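Local coordinates for biphenyl 2,3-Dioxygenase Beta Subunit (Sphingobium yanoikuyae, PDB 2GBW), which probably serves as the mainly structural small subunit of an enzyme whose larger partner adds dioxygen to aromatic rings, at residues Y46-Y51 against A69-D74; L138-K143 against R156-D161. All coordinates share one frame; numbering follows the deposited sequence.

How the contacts relate
The two contacts lie side by side in the curved mixed sheet of an NTF2-like fold, their centres about 10 Å apart. Along the chain they are in series: contact 1 (46-51 with 69-74) closes before contact 2 (138-143 with 156-161) opens. Strand 44-49 runs parallel to its neighbour 150-160, and backbone groups of Trp47 pair with Arg156 and Leu158, joining the contacts directly. Contact 2 is a hairpin in the interior of the sheet; contact 1 adds strand 71-73, the last on that side within this chain. Both tie down the C-terminal residue Cys174, through Tyr46 and through Arg140 with Arg156, and contact 1 also reaches another protein's chain, contact 2 a second copy of this subunit.

Contact 1: Y46-Y51 against A69-D74; sequences YWMPIY and AIYNDD
Tyr71 O is gathered in by three groups of the facing strand. Met48 N donates a nearly straight hydrogen bond of 2.9 Å to it, Trp47 CA approaches at 3.3 Å in a CA-H...O contact, and Trp47 CD1 brings up the edge of the indole. The strands run antiparallel, with a classic beta bulge where Ile70 and Tyr71 both face Met48. Ile70 N bonds to Met48 O at 2.8 Å, although its N-H is bent to 140°. Further along, Tyr46 and Asp73 exchange two regular backbone bonds, and strand 71-73 thus continues the NTF2-like sheet to its margin in this chain.

On the face carrying Tyr46, Met48 and Tyr71 the side chains lie alongside one another. With CG trans to its backbone N (chi1 -173°), Tyr46 sets CE1 over the Tyr71 ring, 3.6 Å from Tyr71 CD2, in an offset edge-to-face pair with planes at 61°. Met48 SD sits at the edge of the Tyr71 ring, 3.9 Å from Tyr71 CD1, a Met-aromatic contact. Both phenols find backbone partners beyond the strands: Tyr46 OH at Cys174 N and Tyr71 OH at Leu170 O. Asp73, on this same face, forms salt bridges to Arg81 and to a basic side chain of another protein's chain.

On the reverse face, Asn72 OD1 is hydrogen-bonded to NE2 of His45, a zinc ligand in a crystal structure of this protein, though no zinc is bound to this chain here. Ala69 CB fits against the indole edge, 3.8 Å from Trp47 NE1. Past the bulge, Ile50 CG1 meets Ile70 CG1 at 3.9 Å.

Contact 2: L138-K143 against R156-D161; sequences LGREDK and RKLILD
The guanidinium of Arg140 overlaps that of Arg156 in an offset stack, its NH1 3.5 Å from Arg156 NH2 and the planes 28° apart. The pair lies on one face of an antiparallel beta hairpin, strands 132-147 and 150-160, within the NTF2-like sheet. Asp142 meets Arg156 side-on in a two-pronged salt bridge: Arg156 NE donates to Asp142 OD1 at 2.8 Å and Arg156 NH2 to Asp142 OD2 at 2.9 Å, both oxygens being met on their syn sides and close to the guanidinium plane. A bend at chi3 (-72°) turns the Arg156 head so that its edge faces the carboxylate and one face takes Arg140. Asp142 OD2 also bonds to Tyr20 OH, and both arginines form salt bridges to the terminal carboxylate at Cys174 OXT. With Arg156 cut back to an alanine, Asp142 would probably lose both of its N-H donors from this side chain and Arg140 the flat group it rests on.

Between the strands, Gly139 with Ile159 and Glu141 with Lys157 exchange four backbone hydrogen bonds. Leucines continue the arginine-bearing face, where Leu138 CD2 presses on Leu160 CD2 at a tight 3.4 Å. On the reverse face Ile159 CD1 comes within 3.2 Å of Glu141 OE2, and the extended Lys157 runs beside Glu141, its NZ 4.4 Å from Glu141 OE1, too far for a direct salt bridge.

Glu23, salt-bridged to Arg156 NH1, probably joins Asp142 and the Cys174 carboxylate in offsetting the stacked guanidiniums, which are likely to remain charged.

Contact 1: Y46-Y51 against A69-D74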
ATOM      1  N   TYR B  46     -10.598 -12.223  29.577  1.00 38.69           N
ATOM      2  CA  TYR B  46      -9.849 -11.991  28.377  1.00 39.39           C
ATOM      3  C   TYR B  46     -10.499 -10.773  27.736  1.00 38.62           C
ATOM      4  O   TYR B  46     -11.661 -10.827  27.351  1.00 39.80           O
ATOM      5  CB  TYR B  46      -9.982 -13.235  27.519  1.00 39.54           C
ATOM      6  CG  TYR B  46      -9.145 -13.270  26.292  1.00 40.64           C
ATOM      7  CD1 TYR B  46      -9.509 -12.508  25.200  1.00 39.31           C
ATOM      8  CD2 TYR B  46      -7.988 -14.065  26.201  1.00 40.07           C
ATOM      9  CE1 TYR B  46      -8.800 -12.548  24.041  1.00 43.56           C
ATOM     10  CE2 TYR B  46      -7.231 -14.084  25.013  1.00 39.96           C
ATOM     11  CZ  TYR B  46      -7.655 -13.332  23.952  1.00 41.43           C
ATOM     12  OH  TYR B  46      -6.958 -13.316  22.753  1.00 42.36           O
ATOM     13  N   TRP B  47      -9.759  -9.665  27.680  1.00 38.86           N
ATOM     14  CA  TRP B  47     -10.323  -8.335  27.472  1.00 38.95           C
ATOM     15  C   TRP B  47      -9.493  -7.510  26.479  1.00 40.00           C
ATOM     16  O   TRP B  47      -8.306  -7.356  26.648  1.00 38.16           O
ATOM     17  CB  TRP B  47     -10.430  -7.646  28.816  1.00 40.22           C
ATOM     18  CG  TRP B  47     -10.949  -6.284  28.828  1.00 38.25           C
ATOM     19  CD1 TRP B  47     -11.883  -5.750  28.002  1.00 39.31           C
ATOM     20  CD2 TRP B  47     -10.557  -5.266  29.724  1.00 40.68           C
ATOM     21  NE1 TRP B  47     -12.102  -4.435  28.339  1.00 40.52           N
ATOM     22  CE2 TRP B  47     -11.307  -4.125  29.416  1.00 40.82           C
ATOM     23  CE3 TRP B  47      -9.647  -5.226  30.799  1.00 37.93           C
ATOM     24  CZ2 TRP B  47     -11.149  -2.927  30.103  1.00 41.42           C
ATOM     25  CZ3 TRP B  47      -9.489  -4.028  31.487  1.00 41.01           C
ATOM     26  CH2 TRP B  47     -10.248  -2.899  31.119  1.00 40.10           C
ATOM     27  N   MET B  48     -10.163  -7.031  25.434  1.00 38.65           N
ATOM     28  CA  MET B  48      -9.581  -6.147  24.397  1.00 40.00           C
ATOM     29  C   MET B  48     -10.468  -4.889  24.244  1.00 38.85           C
ATOM     30  O   MET B  48     -11.413  -4.870  23.459  1.00 38.88           O
ATOM     31  CB  MET B  48      -9.436  -6.865  23.053  1.00 38.91           C
ATOM     32  CG  MET B  48      -8.734  -6.019  21.900  1.00 40.06           C
ATOM     33  SD  MET B  48      -8.760  -6.886  20.317  1.00 43.73           S
ATOM     34  CE  MET B  48      -7.502  -8.178  20.684  1.00 40.14           C
ATOM     35  N   PRO B  49     -10.179  -3.837  25.022  1.00 39.89           N
ATOM     36  CA  PRO B  49     -11.031  -2.629  25.049  1.00 40.36           C
ATOM     37  C   PRO B  49     -10.980  -1.889  23.783  1.00 40.91           C
ATOM     38  O   PRO B  49     -10.011  -2.002  23.048  1.00 41.58           O
ATOM     39  CB  PRO B  49     -10.425  -1.759  26.146  1.00 41.61           C
ATOM     40  CG  PRO B  49      -9.341  -2.512  26.713  1.00 40.86           C
ATOM     41  CD  PRO B  49      -9.107  -3.787  26.023  1.00 39.93           C
ATOM     42  N   ILE B  50     -12.029  -1.101  23.537  1.00 41.95           N
ATOM     43  CA  ILE B  50     -12.010  -0.120  22.428  1.00 41.07           C
ATOM     44  C   ILE B  50     -11.567   1.220  23.034  1.00 42.05           C
ATOM     45  O   ILE B  50     -12.244   1.787  23.885  1.00 39.82           O
ATOM     46  CB  ILE B  50     -13.377   0.014  21.771  1.00 42.73           C
ATOM     47  CG1 ILE B  50     -13.757  -1.287  21.072  1.00 43.68           C
ATOM     48  CG2 ILE B  50     -13.363   1.175  20.809  1.00 40.58           C
ATOM     49  CD1 ILE B  50     -15.201  -1.491  21.057  1.00 44.46           C
ATOM     50  N   TYR B  51     -10.397   1.696  22.611  1.00 42.49           N
ATOM     51  CA  TYR B  51      -9.877   2.986  23.043  1.00 43.35           C
ATOM     52  C   TYR B  51     -10.186   4.057  21.979  1.00 43.38           C
ATOM     53  O   TYR B  51      -9.770   3.966  20.825  1.00 45.46           O
ATOM     54  CB  TYR B  51      -8.385   2.922  23.210  1.00 45.19           C
ATOM     55  CG  TYR B  51      -7.961   2.177  24.438  1.00 46.05           C
ATOM     56  CD1 TYR B  51      -7.903   2.812  25.660  1.00 47.31           C
ATOM     57  CD2 TYR B  51      -7.605   0.848  24.356  1.00 48.13           C
ATOM     58  CE1 TYR B  51      -7.491   2.118  26.783  1.00 50.07           C
ATOM     59  CE2 TYR B  51      -7.207   0.161  25.458  1.00 48.95           C
ATOM     60  CZ  TYR B  51      -7.170   0.772  26.651  1.00 48.20           C
ATOM     61  OH  TYR B  51      -6.739   0.047  27.768  1.00 48.85           O
ATOM     62  N   ALA B  69     -15.968  -3.339  24.275  1.00 39.56           N
ATOM     63  CA  ALA B  69     -14.732  -4.039  24.018  1.00 38.83           C
ATOM     64  C   ALA B  69     -14.923  -5.071  22.925  1.00 38.19           C
ATOM     65  O   ALA B  69     -15.988  -5.677  22.836  1.00 39.98           O
ATOM     66  CB  ALA B  69     -14.296  -4.728  25.299  1.00 38.26           C
ATOM     67  N   ILE B  70     -13.860  -5.306  22.159  1.00 38.95           N
ATOM     68  CA  ILE B  70     -13.853  -6.292  21.045  1.00 38.82           C
ATOM     69  C   ILE B  70     -13.876  -7.711  21.612  1.00 38.62           C
ATOM     70  O   ILE B  70     -14.597  -8.583  21.112  1.00 37.98           O
ATOM     71  CB  ILE B  70     -12.661  -6.057  20.095  1.00 38.16           C
ATOM     72  CG1 ILE B  70     -12.823  -4.659  19.439  1.00 40.25           C
ATOM     73  CG2 ILE B  70     -12.591  -7.153  18.984  1.00 38.47           C
ATOM     74  CD1 ILE B  70     -11.489  -4.090  18.908  1.00 42.41           C
ATOM     75  N   TYR B  71     -13.120  -7.923  22.679  1.00 38.68           N
ATOM     76  CA  TYR B  71     -13.250  -9.114  23.512  1.00 39.06           C
ATOM     77  C   TYR B  71     -13.544  -8.719  24.968  1.00 40.32           C
ATOM     78  O   TYR B  71     -12.965  -7.780  25.509  1.00 38.06           O
ATOM     79  CB  TYR B  71     -11.954  -9.949  23.508  1.00 40.09           C
ATOM     80  CG  TYR B  71     -11.565 -10.647  22.230  1.00 39.55           C
ATOM     81  CD1 TYR B  71     -10.971  -9.963  21.157  1.00 40.49           C
ATOM     82  CD2 TYR B  71     -11.792 -12.009  22.069  1.00 41.56           C
ATOM     83  CE1 TYR B  71     -10.636 -10.648  19.977  1.00 37.82           C
ATOM     84  CE2 TYR B  71     -11.430 -12.679  20.921  1.00 42.54           C
ATOM     85  CZ  TYR B  71     -10.841 -11.986  19.871  1.00 42.16           C
ATOM     86  OH  TYR B  71     -10.494 -12.692  18.734  1.00 42.84           O
ATOM     87  N   ASN B  72     -14.460  -9.444  25.585  1.00 39.54           N
ATOM     88  CA  ASN B  72     -14.806  -9.261  26.974  1.00 40.59           C
ATOM     89  C   ASN B  72     -15.417 -10.558  27.498  1.00 41.55           C
ATOM     90  O   ASN B  72     -16.624 -10.654  27.731  1.00 42.90           O
ATOM     91  CB  ASN B  72     -15.766  -8.082  27.094  1.00 41.12           C
ATOM     92  CG  ASN B  72     -15.726  -7.431  28.427  1.00 42.29           C
ATOM     93  OD1 ASN B  72     -15.135  -7.946  29.395  1.00 42.66           O
ATOM     94  ND2 ASN B  72     -16.419  -6.298  28.518  1.00 45.48           N
ATOM     95  N   ASP B  73     -14.554 -11.541  27.742  1.00 40.90           N
ATOM     96  CA  ASP B  73     -14.969 -12.932  27.849  1.00 39.96           C
ATOM     97  C   ASP B  73     -14.514 -13.572  29.127  1.00 39.67           C
ATOM     98  O   ASP B  73     -13.401 -13.264  29.621  1.00 38.43           O
ATOM     99  CB  ASP B  73     -14.361 -13.751  26.704  1.00 38.34           C
ATOM    100  CG  ASP B  73     -14.891 -13.341  25.317  1.00 42.84           C
ATOM    101  OD1 ASP B  73     -15.992 -12.775  25.226  1.00 41.45           O
ATOM    102  OD2 ASP B  73     -14.154 -13.563  24.332  1.00 43.42           O
ATOM    103  N   ASP B  74     -15.377 -14.467  29.630  1.00 39.69           N
ATOM    104  CA  ASP B  74     -15.028 -15.444  30.659  1.00 40.05           C
ATOM    105  C   ASP B  74     -14.663 -16.790  29.993  1.00 39.47           C
ATOM    106  O   ASP B  74     -14.640 -16.896  28.782  1.00 40.42           O
ATOM    107  CB  ASP B  74     -16.158 -15.544  31.705  1.00 39.89           C
ATOM    108  CG  ASP B  74     -17.440 -16.195  31.179  1.00 41.37           C
ATOM    109  OD1 ASP B  74     -17.397 -16.803  30.096  1.00 43.47           O
ATOM    110  OD2 ASP B  74     -18.518 -16.051  31.843  1.00 42.99           O
TER

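Contact 2: L138-K143 against R156-D161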
ATOM      1  N   LEU B 138       0.128  -4.984  19.109  1.00 40.01           N
ATOM      2  CA  LEU B 138      -0.579  -4.880  20.390  1.00 41.46           C
ATOM      3  C   LEU B 138       0.377  -4.901  21.592  1.00 40.95           C
ATOM      4  O   LEU B 138       1.472  -5.502  21.527  1.00 40.54           O
ATOM      5  CB  LEU B 138      -1.529  -6.090  20.599  1.00 42.78           C
ATOM      6  CG  LEU B 138      -2.613  -6.503  19.607  1.00 47.35           C
ATOM      7  CD1 LEU B 138      -1.979  -7.544  18.678  1.00 47.49           C
ATOM      8  CD2 LEU B 138      -3.916  -7.082  20.270  1.00 44.47           C
ATOM      9  N   GLY B 139      -0.064  -4.266  22.673  1.00 39.97           N
ATOM     10  CA  GLY B 139       0.510  -4.477  24.025  1.00 39.55           C
ATOM     11  C   GLY B 139      -0.360  -5.517  24.723  1.00 39.03           C
ATOM     12  O   GLY B 139      -1.594  -5.618  24.530  1.00 39.74           O
ATOM     13  N   ARG B 140       0.269  -6.360  25.501  1.00 39.04           N
ATOM     14  CA  ARG B 140      -0.421  -7.354  26.259  1.00 39.63           C
ATOM     15  C   ARG B 140      -0.046  -7.145  27.741  1.00 39.74           C
ATOM     16  O   ARG B 140       1.123  -6.958  28.079  1.00 40.09           O
ATOM     17  CB  ARG B 140      -0.024  -8.748  25.789  1.00 39.44           C
ATOM     18  CG  ARG B 140      -0.647  -9.846  26.640  1.00 39.77           C
ATOM     19  CD  ARG B 140      -0.534 -11.211  26.002  1.00 41.83           C
ATOM     20  NE  ARG B 140       0.862 -11.643  25.901  1.00 42.26           N
ATOM     21  CZ  ARG B 140       1.266 -12.758  25.310  1.00 44.42           C
ATOM     22  NH1 ARG B 140       0.395 -13.591  24.799  1.00 46.08           N
ATOM     23  NH2 ARG B 140       2.566 -13.057  25.273  1.00 46.15           N
ATOM     24  N   GLU B 141      -1.055  -7.160  28.603  1.00 39.79           N
ATOM     25  CA  GLU B 141      -0.878  -7.020  30.040  1.00 40.29           C
ATOM     26  C   GLU B 141      -1.569  -8.245  30.652  1.00 39.70           C
ATOM     27  O   GLU B 141      -2.798  -8.329  30.608  1.00 40.48           O
ATOM     28  CB  GLU B 141      -1.463  -5.697  30.542  1.00 40.82           C
ATOM     29  CG  GLU B 141      -0.785  -4.476  29.930  1.00 44.58           C
ATOM     30  CD  GLU B 141      -1.448  -3.136  30.241  1.00 45.07           C
ATOM     31  OE1 GLU B 141      -2.500  -3.074  30.931  1.00 44.37           O
ATOM     32  OE2 GLU B 141      -0.868  -2.115  29.776  1.00 52.37           O
ATOM     33  N   ASP B 142      -0.766  -9.200  31.160  1.00 39.52           N
ATOM     34  CA  ASP B 142      -1.272 -10.464  31.785  1.00 38.97           C
ATOM     35  C   ASP B 142      -1.056 -10.454  33.278  1.00 38.92           C
ATOM     36  O   ASP B 142      -0.081  -9.872  33.767  1.00 36.05           O
ATOM     37  CB  ASP B 142      -0.526 -11.702  31.248  1.00 38.69           C
ATOM     38  CG  ASP B 142      -0.890 -12.094  29.813  1.00 42.32           C
ATOM     39  OD1 ASP B 142      -1.929 -11.642  29.262  1.00 39.77           O
ATOM     40  OD2 ASP B 142      -0.123 -12.938  29.246  1.00 46.90           O
ATOM     41  N   LYS B 143      -1.937 -11.162  33.991  1.00 38.88           N
ATOM     42  CA  LYS B 143      -1.668 -11.711  35.310  1.00 40.48           C
ATOM     43  C   LYS B 143      -1.613 -13.208  35.107  1.00 40.44           C
ATOM     44  O   LYS B 143      -2.567 -13.804  34.569  1.00 40.93           O
ATOM     45  CB  LYS B 143      -2.780 -11.409  36.292  1.00 41.27           C
ATOM     46  CG  LYS B 143      -3.090  -9.914  36.526  1.00 43.64           C
ATOM     47  CD  LYS B 143      -3.409  -9.645  38.006  1.00 45.53           C
ATOM     48  CE  LYS B 143      -2.151  -9.678  38.895  1.00 48.01           C
ATOM     49  NZ  LYS B 143      -2.358 -10.061  40.338  1.00 51.43           N
ATOM     50  N   ARG B 156      -6.049 -11.256  31.026  1.00 39.20           N
ATOM     51  CA  ARG B 156      -5.341 -10.864  29.805  1.00 39.32           C
ATOM     52  C   ARG B 156      -6.002  -9.644  29.264  1.00 39.32           C
ATOM     53  O   ARG B 156      -7.191  -9.667  28.927  1.00 39.91           O
ATOM     54  CB  ARG B 156      -5.320 -11.982  28.776  1.00 37.37           C
ATOM     55  CG  ARG B 156      -4.736 -11.581  27.375  1.00 40.41           C
ATOM     56  CD  ARG B 156      -4.218 -12.811  26.672  1.00 40.38           C
ATOM     57  NE  ARG B 156      -2.999 -13.328  27.244  1.00 41.01           N
ATOM     58  CZ  ARG B 156      -2.491 -14.530  26.964  1.00 41.88           C
ATOM     59  NH1 ARG B 156      -3.123 -15.323  26.093  1.00 43.61           N
ATOM     60  NH2 ARG B 156      -1.366 -14.937  27.563  1.00 43.49           N
ATOM     61  N   LYS B 157      -5.234  -8.565  29.194  1.00 38.86           N
ATOM     62  CA  LYS B 157      -5.702  -7.332  28.576  1.00 38.73           C
ATOM     63  C   LYS B 157      -4.867  -7.069  27.351  1.00 39.38           C
ATOM     64  O   LYS B 157      -3.634  -7.093  27.456  1.00 38.85           O
ATOM     65  CB  LYS B 157      -5.612  -6.164  29.563  1.00 39.38           C
ATOM     66  CG  LYS B 157      -6.279  -4.881  29.064  1.00 39.10           C
ATOM     67  CD  LYS B 157      -6.193  -3.835  30.177  1.00 40.74           C
ATOM     68  CE  LYS B 157      -6.808  -2.511  29.744  1.00 41.68           C
ATOM     69  NZ  LYS B 157      -6.622  -1.589  30.901  1.00 43.74           N
ATOM     70  N   LEU B 158      -5.542  -6.811  26.210  1.00 36.69           N
ATOM     71  CA  LEU B 158      -4.914  -6.620  24.896  1.00 39.55           C
ATOM     72  C   LEU B 158      -5.212  -5.222  24.420  1.00 39.57           C
ATOM     73  O   LEU B 158      -6.399  -4.827  24.288  1.00 40.18           O
ATOM     74  CB  LEU B 158      -5.438  -7.635  23.867  1.00 38.54           C
ATOM     75  CG  LEU B 158      -5.157  -9.124  24.221  1.00 39.25           C
ATOM     76  CD1 LEU B 158      -5.975 -10.135  23.402  1.00 41.65           C
ATOM     77  CD2 LEU B 158      -3.628  -9.407  24.142  1.00 40.06           C
ATOM     78  N   ILE B 159      -4.158  -4.466  24.146  1.00 40.50           N
ATOM     79  CA  ILE B 159      -4.269  -3.054  23.835  1.00 41.23           C
ATOM     80  C   ILE B 159      -3.849  -2.854  22.379  1.00 41.06           C
ATOM     81  O   ILE B 159      -2.674  -2.957  22.039  1.00 39.24           O
ATOM     82  CB  ILE B 159      -3.392  -2.231  24.748  1.00 42.07           C
ATOM     83  CG1 ILE B 159      -3.752  -2.555  26.221  1.00 43.51           C
ATOM     84  CG2 ILE B 159      -3.579  -0.759  24.373  1.00 42.20           C
ATOM     85  CD1 ILE B 159      -2.635  -2.333  27.152  1.00 45.76           C
ATOM     86  N   LEU B 160      -4.823  -2.634  21.509  1.00 40.38           N
ATOM     87  CA  LEU B 160      -4.570  -2.510  20.100  1.00 41.33           C
ATOM     88  C   LEU B 160      -3.867  -1.206  19.774  1.00 40.84           C
ATOM     89  O   LEU B 160      -4.285  -0.142  20.253  1.00 43.29           O
ATOM     90  CB  LEU B 160      -5.899  -2.558  19.362  1.00 41.97           C
ATOM     91  CG  LEU B 160      -6.576  -3.892  19.286  1.00 44.78           C
ATOM     92  CD1 LEU B 160      -8.006  -3.707  18.644  1.00 46.15           C
ATOM     93  CD2 LEU B 160      -5.717  -4.794  18.446  1.00 49.41           C
ATOM     94  N   ASP B 161      -2.887  -1.228  18.874  1.00 40.11           N
ATOM     95  CA  ASP B 161      -2.276   0.040  18.534  1.00 40.33           C
ATOM     96  C   ASP B 161      -3.103   0.897  17.507  1.00 40.13           C
ATOM     97  O   ASP B 161      -2.964   2.093  17.538  1.00 43.26           O
ATOM     98  CB  ASP B 161      -0.856  -0.120  18.033  1.00 40.60           C
ATOM     99  CG  ASP B 161       0.081  -0.597  19.119  1.00 40.71           C
ATOM    100  OD1 ASP B 161      -0.255  -0.404  20.300  1.00 45.83           O
ATOM    101  OD2 ASP B 161       1.130  -1.179  18.789  1.00 43.97           O
TER
HETATM  102  O   HOH W   1      -3.768  -1.004  31.204  1.00 55.92           O